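Local coordinates for protein GTPase subunit of restriction endonuclease (Thermococcus gammatolerans, PDB 6P0F) that probably recognises DNA, through an N-terminal YTH-type domain, as the GTPase subunit of an McrB-family restriction endonuclease, at residues F6-G11 against Y51-S56; F20-T23 against G27-R30; D69-Y74 against F123-K128. One frame throughout, in Å; residues are numbered along the deposited sequence.

Interaction 1 of 3, residues F6-G11 against Y51-S56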
loop_
_atom_site.group_PDB
_atom_site.type_symbol
_atom_site.label_atom_id
_atom_site.label_comp_id
_atom_site.label_asym_id
_atom_site.label_seq_id
_atom_site.Cartn_x
_atom_site.Cartn_y
_atom_site.Cartn_z
ATOM N N PHE A 6 -6.729 0.416 5.388
ATOM C CA PHE A 6 -6.545 1.593 4.559
ATOM C C PHE A 6 -6.681 1.223 3.090
ATOM O O PHE A 6 -6.439 0.075 2.707
ATOM C CB PHE A 6 -5.174 2.222 4.796
ATOM C CG PHE A 6 -4.959 2.652 6.199
ATOM C CD1 PHE A 6 -5.446 3.868 6.642
ATOM C CD2 PHE A 6 -4.299 1.828 7.095
ATOM C CE1 PHE A 6 -5.269 4.271 7.954
ATOM C CE2 PHE A 6 -4.101 2.244 8.411
ATOM C CZ PHE A 6 -4.624 3.469 8.838
ATOM N N ILE A 7 -7.101 2.204 2.280
ATOM C CA ILE A 7 -7.126 2.086 0.822
ATOM C C ILE A 7 -6.141 3.092 0.249
ATOM O O ILE A 7 -6.186 4.287 0.578
ATOM C CB ILE A 7 -8.524 2.336 0.235
ATOM C CG1 ILE A 7 -9.492 1.261 0.685
ATOM C CG2 ILE A 7 -8.455 2.409 -1.297
ATOM C CD1 ILE A 7 -10.942 1.693 0.507
ATOM N N ILE A 8 -5.237 2.620 -0.603
ATOM C CA ILE A 8 -4.300 3.502 -1.291
ATOM C C ILE A 8 -4.515 3.338 -2.778
ATOM O O ILE A 8 -4.423 2.240 -3.324
ATOM C CB ILE A 8 -2.857 3.214 -0.883
ATOM C CG1 ILE A 8 -2.677 3.562 0.592
ATOM C CG2 ILE A 8 -1.879 4.021 -1.755
ATOM C CD1 ILE A 8 -1.293 3.129 1.132
ATOM N N GLY A 9 -4.811 4.467 -3.463
ATOM C CA GLY A 9 -5.148 4.445 -4.856
ATOM C C GLY A 9 -3.894 4.738 -5.679
ATOM O O GLY A 9 -3.277 5.780 -5.508
ATOM N N ILE A 10 -3.552 3.801 -6.542
ATOM C CA ILE A 10 -2.357 3.893 -7.389
ATOM C C ILE A 10 -2.831 4.189 -8.801
ATOM O O ILE A 10 -3.449 3.335 -9.442
ATOM C CB ILE A 10 -1.546 2.586 -7.359
ATOM C CG1 ILE A 10 -1.172 2.166 -5.932
ATOM C CG2 ILE A 10 -0.301 2.699 -8.299
ATOM C CD1 ILE A 10 -0.271 3.128 -5.227
ATOM N N GLY A 11 -2.543 5.391 -9.314
ATOM C CA GLY A 11 -3.032 5.735 -10.641
ATOM C C GLY A 11 -2.153 5.189 -11.751
ATOM O O GLY A 11 -0.941 5.431 -11.773
ATOM N N TYR A 51 9.466 -5.917 0.055
ATOM C CA TYR A 51 8.334 -5.214 -0.535
ATOM C C TYR A 51 7.988 -4.035 0.355
ATOM O O TYR A 51 7.815 -4.198 1.558
ATOM C CB TYR A 51 7.108 -6.122 -0.653
ATOM C CG TYR A 51 7.348 -7.317 -1.532
ATOM C CD1 TYR A 51 7.248 -7.210 -2.909
ATOM C CD2 TYR A 51 7.700 -8.533 -0.989
ATOM C CE1 TYR A 51 7.504 -8.274 -3.730
ATOM C CE2 TYR A 51 7.943 -9.637 -1.811
ATOM C CZ TYR A 51 7.832 -9.490 -3.183
ATOM O OH TYR A 51 8.059 -10.544 -4.044
ATOM N N PHE A 52 7.839 -2.853 -0.228
ATOM C CA PHE A 52 7.548 -1.703 0.614
ATOM C C PHE A 52 6.937 -0.583 -0.221
ATOM O O PHE A 52 7.103 -0.521 -1.439
ATOM C CB PHE A 52 8.812 -1.224 1.359
ATOM C CG PHE A 52 9.942 -0.725 0.464
ATOM C CD1 PHE A 52 10.802 -1.615 -0.154
ATOM C CD2 PHE A 52 10.152 0.629 0.265
ATOM C CE1 PHE A 52 11.830 -1.144 -0.969
ATOM C CE2 PHE A 52 11.180 1.075 -0.532
ATOM C CZ PHE A 52 11.992 0.189 -1.160
ATOM N N TRP A 53 6.219 0.290 0.474
ATOM C CA TRP A 53 5.570 1.453 -0.106
ATOM C C TRP A 53 5.885 2.638 0.793
ATOM O O TRP A 53 6.321 2.473 1.925
ATOM C CB TRP A 53 4.068 1.220 -0.237
ATOM C CG TRP A 53 3.375 2.329 -0.975
ATOM C CD1 TRP A 53 2.394 3.158 -0.504
ATOM C CD2 TRP A 53 3.648 2.758 -2.320
ATOM N NE1 TRP A 53 2.051 4.086 -1.468
ATOM C CE2 TRP A 53 2.785 3.840 -2.598
ATOM C CE3 TRP A 53 4.533 2.332 -3.304
ATOM C CZ2 TRP A 53 2.804 4.511 -3.833
ATOM C CZ3 TRP A 53 4.523 2.986 -4.535
ATOM C CH2 TRP A 53 3.645 4.046 -4.784
ATOM N N GLY A 54 5.781 3.847 0.249
ATOM C CA GLY A 54 6.149 5.021 1.008
ATOM C C GLY A 54 5.153 6.140 0.757
ATOM O O GLY A 54 4.547 6.225 -0.313
ATOM N N ARG A 55 5.008 6.996 1.763
ATOM C CA ARG A 55 4.076 8.120 1.692
ATOM C C ARG A 55 4.738 9.351 2.285
ATOM O O ARG A 55 5.737 9.252 2.996
ATOM C CB ARG A 55 2.783 7.838 2.452
ATOM C CG ARG A 55 1.973 6.685 1.901
ATOM C CD ARG A 55 0.651 6.532 2.642
ATOM N NE ARG A 55 -0.172 7.714 2.457
ATOM C CZ ARG A 55 -0.463 8.560 3.432
ATOM N NH1 ARG A 55 -0.006 8.345 4.663
ATOM N NH2 ARG A 55 -1.213 9.612 3.176
ATOM N N SER A 56 4.132 10.525 1.993
ATOM C CA SER A 56 4.588 11.810 2.520
ATOM C C SER A 56 4.279 12.018 3.998
ATOM O O SER A 56 4.954 12.835 4.631
ATOM C CB SER A 56 3.940 12.975 1.760
ATOM O OG SER A 56 3.956 12.768 0.361
#
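Trp-53 of strand 49-55 brings its indole up to Ile-8 and Ile-10 of strand 5-11. From CB the bond to CG runs anti to the backbone N (chi1 -173°), which sends the ring across to the other strand. Along the ring, CD1 is met first, by Ile-8 CD1 at 4.0 Å. The next atom, NE1, has the other branch of the same residue beside it, Ile-8 CG2 at 3.9 Å. Farther out the neighbour changes: Ile-10 CD1 lies 3.6 Å from Trp-53 CZ2, with CE2 and CH2 flanking that atom a little farther off. Both isoleucines approach the indole obliquely, and the Ile-10 side chain comes from the opposite direction. Outside the two segments, Phe-73 meets the indole edge-to-face, and Asn-19 and Ile-24 of helix 15-26 pack on it. At the end of the strand, the aliphatic Arg-55 CD reaches Ile-8 CD1 at 4.2 Å, while its NH1 is bonded to Thr-59 O. The strand axes stay 11.0 Å apart and run at 89° to each other, so side chains alone bridge two nearly perpendicular parts of the curled YTH-domain sheet. Every touch within the pair joins methyl or methylene carbon to the indole or to carbon. This implies cohesion by apolar packing and shape, buried for Ile-8, Ile-10 and Trp-53, with Arg-55 adding only a methylene at the margin and no directional polar bond fixing the strands.

Interaction 2 of 3, residues F20-T23 against G27-R30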
loop_
_atom_site.group_PDB
_atom_site.type_symbol
_atom_site.label_atom_id
_atom_site.label_comp_id
_atom_site.label_asym_id
_atom_site.label_seq_id
_atom_site.Cartn_x
_atom_site.Cartn_y
_atom_site.Cartn_z
ATOM N N PHE A 20 5.199 1.886 -7.687
ATOM C CA PHE A 20 4.478 0.734 -7.128
ATOM C C PHE A 20 4.914 -0.574 -7.773
ATOM O O PHE A 20 5.114 -1.585 -7.090
ATOM C CB PHE A 20 2.988 0.976 -7.342
ATOM C CG PHE A 20 2.092 -0.084 -6.819
ATOM C CD1 PHE A 20 1.848 -0.192 -5.461
ATOM C CD2 PHE A 20 1.436 -0.962 -7.689
ATOM C CE1 PHE A 20 0.968 -1.178 -4.979
ATOM C CE2 PHE A 20 0.549 -1.920 -7.207
ATOM C CZ PHE A 20 0.330 -2.018 -5.857
ATOM N N GLU A 21 5.042 -0.576 -9.095
ATOM C CA GLU A 21 5.546 -1.754 -9.780
ATOM C C GLU A 21 6.932 -2.124 -9.271
ATOM O O GLU A 21 7.232 -3.303 -9.068
ATOM C CB GLU A 21 5.565 -1.482 -11.287
ATOM C CG GLU A 21 6.035 -2.652 -12.127
ATOM C CD GLU A 21 5.948 -2.339 -13.621
ATOM O OE1 GLU A 21 6.518 -1.307 -14.029
ATOM O OE2 GLU A 21 5.276 -3.090 -14.362
ATOM N N GLU A 22 7.771 -1.122 -9.011
ATOM C CA GLU A 22 9.134 -1.401 -8.611
ATOM C C GLU A 22 9.203 -2.081 -7.247
ATOM O O GLU A 22 9.911 -3.080 -7.082
ATOM C CB GLU A 22 9.958 -0.118 -8.610
ATOM C CG GLU A 22 11.389 -0.366 -8.211
ATOM C CD GLU A 22 12.225 -0.989 -9.355
ATOM O OE1 GLU A 22 13.125 -1.788 -9.052
ATOM O OE2 GLU A 22 11.969 -0.625 -10.536
ATOM N N THR A 23 8.526 -1.536 -6.238
ATOM C CA THR A 23 8.759 -1.999 -4.890
ATOM C C THR A 23 7.630 -2.789 -4.260
ATOM O O THR A 23 7.873 -3.386 -3.216
ATOM C CB THR A 23 9.106 -0.837 -3.949
ATOM O OG1 THR A 23 8.053 0.118 -3.916
ATOM C CG2 THR A 23 10.405 -0.145 -4.414
ATOM N N GLY A 27 9.319 -5.833 -6.112
ATOM C CA GLY A 27 10.121 -5.884 -4.912
ATOM C C GLY A 27 11.581 -5.659 -5.238
ATOM O O GLY A 27 12.000 -5.613 -6.402
ATOM N N VAL A 28 12.379 -5.523 -4.180
ATOM C CA VAL A 28 13.803 -5.274 -4.369
ATOM C C VAL A 28 14.622 -6.287 -3.583
ATOM O O VAL A 28 14.234 -6.748 -2.505
ATOM C CB VAL A 28 14.212 -3.840 -3.975
ATOM C CG1 VAL A 28 13.389 -2.794 -4.712
ATOM C CG2 VAL A 28 14.093 -3.618 -2.497
ATOM N N LYS A 29 15.782 -6.645 -4.131
ATOM C CA LYS A 29 16.677 -7.527 -3.404
ATOM C C LYS A 29 17.069 -6.862 -2.092
ATOM O O LYS A 29 17.237 -5.646 -2.025
ATOM C CB LYS A 29 17.911 -7.826 -4.250
ATOM C CG LYS A 29 17.599 -8.712 -5.447
ATOM C CD LYS A 29 18.796 -8.890 -6.371
ATOM C CE LYS A 29 18.349 -9.460 -7.733
ATOM N NZ LYS A 29 19.471 -9.553 -8.731
ATOM N N ARG A 30 17.203 -7.665 -1.047
ATOM C CA ARG A 30 17.543 -7.113 0.262
ATOM C C ARG A 30 18.833 -6.296 0.212
ATOM O O ARG A 30 18.949 -5.288 0.916
ATOM C CB ARG A 30 17.686 -8.247 1.278
ATOM C CG ARG A 30 18.109 -7.778 2.640
ATOM C CD ARG A 30 18.228 -8.948 3.638
ATOM N NE ARG A 30 19.027 -8.522 4.779
ATOM C CZ ARG A 30 18.797 -8.884 6.028
ATOM N NH1 ARG A 30 17.811 -9.701 6.311
ATOM N NH2 ARG A 30 19.566 -8.421 6.993
#
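Thr-23 and Val-28 lie side by side and point the same way, one near the end of helix 15-26 and the other just past it, where a glycine terminates the helix and the chain enters the short, weakly bonded strand at about 28-29. Their methyls make the side-chain contact: Thr-23 CG2 is 4.0 Å from Val-28 CG1. Both these carbons stand anti to their own carbonyl carbons; in Thr-23 this leaves OG1 between the backbone N and the carbonyl carbon (chi1 59°), where it bonds with Phe-52 O and Trp-115 NE1. One branch of the threonine thus packs on Val-28 while the other ties the helix to strand 49-55. Phe-114 also touches both Thr-23 and Val-28. The Glu-22 chain bends at its CB-CG bond (chi2 77°), and its OE1 forms a salt bridge with Lys-26; towards Val-28 CG1 that oxygen comes no nearer than 4.5 Å.

The backbone completes the join. Gly-27 is the first residue to leave helical geometry, with positive phi, a value at which a CB would press on the carbonyl oxygen of Lys-26. The helix carries a wider pi-type turn at 21-23. At its end the amide of Gly-27 reaches back five residues, its N 3.0 Å from Glu-22 O, and the N-H...O angle of 127° makes this bond weak. Thr-23 O does not bond to Gly-27 but sits 3.8 Å from its CA, and Glu-22 O also comes within 3.4 Å of Gly-27 O, a close pair of acceptors.

Interaction 3 of 3, residues D69-Y74 against F123-K128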
loop_
_atom_site.group_PDB
_atom_site.type_symbol
_atom_site.label_atom_id
_atom_site.label_comp_id
_atom_site.label_asym_id
_atom_site.label_seq_id
_atom_site.Cartn_x
_atom_site.Cartn_y
_atom_site.Cartn_z
ATOM N N ASP A 69 -1.648 -3.469 10.419
ATOM C CA ASP A 69 -2.717 -2.868 9.636
ATOM C C ASP A 69 -2.708 -3.456 8.221
ATOM O O ASP A 69 -1.689 -3.952 7.719
ATOM C CB ASP A 69 -2.562 -1.359 9.605
ATOM C CG ASP A 69 -2.892 -0.696 10.945
ATOM O OD1 ASP A 69 -3.426 -1.417 11.847
ATOM O OD2 ASP A 69 -2.629 0.524 11.063
HETATM N N MSE A 70 -3.853 -3.379 7.571
HETATM C CA MSE A 70 -4.063 -3.962 6.258
HETATM C C MSE A 70 -4.237 -2.828 5.249
HETATM O O MSE A 70 -4.828 -1.790 5.551
HETATM C CB MSE A 70 -5.277 -4.872 6.287
HETATM C CG MSE A 70 -4.947 -6.122 7.008
HETATM SE SE MSE A 70 -6.575 -7.042 7.415
HETATM C CE MSE A 70 -7.516 -6.782 5.775
ATOM N N VAL A 71 -3.734 -3.054 4.033
ATOM C CA VAL A 71 -3.798 -2.061 2.961
ATOM C C VAL A 71 -4.404 -2.715 1.726
ATOM O O VAL A 71 -3.914 -3.751 1.255
ATOM C CB VAL A 71 -2.414 -1.482 2.634
ATOM C CG1 VAL A 71 -2.559 -0.528 1.449
ATOM C CG2 VAL A 71 -1.795 -0.765 3.831
ATOM N N LEU A 72 -5.466 -2.107 1.199
ATOM C CA LEU A 72 -5.991 -2.432 -0.123
ATOM C C LEU A 72 -5.390 -1.413 -1.085
ATOM O O LEU A 72 -5.655 -0.217 -0.960
ATOM C CB LEU A 72 -7.514 -2.345 -0.168
ATOM C CG LEU A 72 -8.219 -3.493 0.560
ATOM C CD1 LEU A 72 -9.643 -3.036 0.863
ATOM C CD2 LEU A 72 -8.197 -4.785 -0.213
ATOM N N PHE A 73 -4.532 -1.867 -1.985
ATOM C CA PHE A 73 -4.032 -1.022 -3.066
ATOM C C PHE A 73 -5.021 -1.145 -4.216
ATOM O O PHE A 73 -5.174 -2.220 -4.807
ATOM C CB PHE A 73 -2.639 -1.460 -3.509
ATOM C CG PHE A 73 -1.557 -1.168 -2.539
ATOM C CD1 PHE A 73 -1.004 0.088 -2.411
ATOM C CD2 PHE A 73 -1.050 -2.198 -1.762
ATOM C CE1 PHE A 73 0.031 0.318 -1.521
ATOM C CE2 PHE A 73 -0.001 -1.969 -0.865
ATOM C CZ PHE A 73 0.533 -0.722 -0.751
ATOM N N TYR A 74 -5.715 -0.053 -4.531
ATOM C CA TYR A 74 -6.551 0.031 -5.713
ATOM C C TYR A 74 -5.684 0.512 -6.871
ATOM O O TYR A 74 -4.965 1.487 -6.711
ATOM C CB TYR A 74 -7.672 1.042 -5.472
ATOM C CG TYR A 74 -8.846 0.630 -4.624
ATOM C CD1 TYR A 74 -8.820 -0.511 -3.835
ATOM C CD2 TYR A 74 -9.991 1.406 -4.620
ATOM C CE1 TYR A 74 -9.916 -0.868 -3.063
ATOM C CE2 TYR A 74 -11.100 1.056 -3.857
ATOM C CZ TYR A 74 -11.047 -0.066 -3.073
ATOM O OH TYR A 74 -12.152 -0.419 -2.322
ATOM N N PHE A 123 7.791 8.061 4.681
ATOM C CA PHE A 123 7.099 7.195 5.636
ATOM C C PHE A 123 6.869 5.845 4.970
ATOM O O PHE A 123 5.968 5.685 4.136
ATOM C CB PHE A 123 5.811 7.865 6.112
ATOM C CG PHE A 123 6.073 9.071 6.980
ATOM C CD1 PHE A 123 6.344 8.928 8.336
ATOM C CD2 PHE A 123 6.093 10.340 6.430
ATOM C CE1 PHE A 123 6.610 10.037 9.133
ATOM C CE2 PHE A 123 6.368 11.451 7.219
ATOM C CZ PHE A 123 6.625 11.296 8.569
ATOM N N LEU A 124 7.689 4.862 5.352
ATOM C CA LEU A 124 7.699 3.572 4.687
ATOM C C LEU A 124 6.857 2.548 5.429
ATOM O O LEU A 124 6.836 2.506 6.665
ATOM C CB LEU A 124 9.133 3.032 4.570
ATOM C CG LEU A 124 10.222 3.935 4.001
ATOM C CD1 LEU A 124 11.533 3.147 3.918
ATOM C CD2 LEU A 124 9.815 4.452 2.640
HETATM N N MSE A 125 6.241 1.665 4.658
HETATM C CA MSE A 125 5.544 0.497 5.211
HETATM C C MSE A 125 6.113 -0.733 4.498
HETATM O O MSE A 125 6.158 -0.760 3.264
HETATM C CB MSE A 125 4.036 0.589 5.015
HETATM C CG MSE A 125 3.619 0.596 3.549
HETATM SE SE MSE A 125 1.739 1.189 3.379
HETATM C CE MSE A 125 2.029 2.823 4.231
ATOM N N PHE A 126 6.528 -1.740 5.257
ATOM C CA PHE A 126 7.072 -2.974 4.707
ATOM C C PHE A 126 6.023 -4.080 4.759
ATOM O O PHE A 126 5.244 -4.157 5.710
ATOM C CB PHE A 126 8.337 -3.398 5.471
ATOM C CG PHE A 126 9.562 -2.617 5.086
ATOM C CD1 PHE A 126 9.772 -1.358 5.606
ATOM C CD2 PHE A 126 10.475 -3.126 4.162
ATOM C CE1 PHE A 126 10.877 -0.591 5.215
ATOM C CE2 PHE A 126 11.557 -2.378 3.777
ATOM C CZ PHE A 126 11.753 -1.096 4.316
ATOM N N PHE A 127 6.021 -4.939 3.733
ATOM C CA PHE A 127 5.158 -6.113 3.640
ATOM C C PHE A 127 6.013 -7.371 3.524
ATOM O O PHE A 127 6.853 -7.466 2.623
ATOM C CB PHE A 127 4.239 -6.024 2.417
ATOM C CG PHE A 127 3.355 -4.830 2.408
ATOM C CD1 PHE A 127 3.790 -3.633 1.856
ATOM C CD2 PHE A 127 2.087 -4.887 2.949
ATOM C CE1 PHE A 127 2.987 -2.527 1.850
ATOM C CE2 PHE A 127 1.274 -3.771 2.953
ATOM C CZ PHE A 127 1.722 -2.591 2.391
ATOM N N LYS A 128 5.781 -8.359 4.393
ATOM C CA LYS A 128 6.645 -9.542 4.359
ATOM C C LYS A 128 6.386 -10.379 3.110
ATOM O O LYS A 128 7.329 -10.839 2.456
ATOM C CB LYS A 128 6.460 -10.401 5.603
ATOM C CG LYS A 128 7.399 -11.601 5.611
ATOM C CD LYS A 128 8.084 -11.755 6.935
ATOM C CE LYS A 128 7.086 -11.944 8.029
ATOM N NZ LYS A 128 7.702 -12.662 9.205
#
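Phe-73 and Phe-127 supply the aromatic part of the contact, approaching from opposite directions with centroids 5.8 Å apart and planes at 63°, an oblique pair. Phe-127 CZ comes to the edge of the Phe-73 ring, near its plane, 3.7 Å from Phe-73 CE2. The aliphatic part centres on Val-71. Its CG2 meets the selenium of Met-125, a selenomethionine, at 4.1 Å from SE, and lies at the edge of the Phe-127 ring, 4.2 Å from CZ. Its other methyl, CG1, which stands anti to the backbone N (chi1 176°), lies over the centre of the Phe-73 ring, 3.7 Å above the plane. Valine therefore wedges against both aromatic rings. Outside the pair, Phe-20 also meets the Phe-73 ring. Replacing Phe-73 with alanine removes the ring under Val-71 CG1, which would probably open a gap there and leave Phe-127 CZ without the ring it touches. No polar bond joins the two segments. Their strand axes stay 10.1 Å apart at 95°, although strand 91-102 pairs with both; such side-chain packing across a strongly curled sheet is consistent with the barrel-like core of a YTH domain.

In the fold
From the N terminus, strand 5-11 leads into helix 15-26, and interaction 2 closes the first, short turn at the end of that helix. This turn is nested inside the larger loop that interaction 1 closes when strand 49-55 meets strand 5-11. Interaction 3 follows in series, joining strands 70-76 and 123-127 after the hairpin region and strand 91-102 between them. Interactions 1 and 3 have centres about 7 Å apart: strand 5-11 runs parallel to 70-76, and 49-55 antiparallel to 123-127, so the two contacts bridge the same two sides of the curled sheet. Interaction 2, centred about 13 Å from each of the others, joins the end of helix 15-26 to strand 28-29, the neighbour of 49-55 in the same sheet.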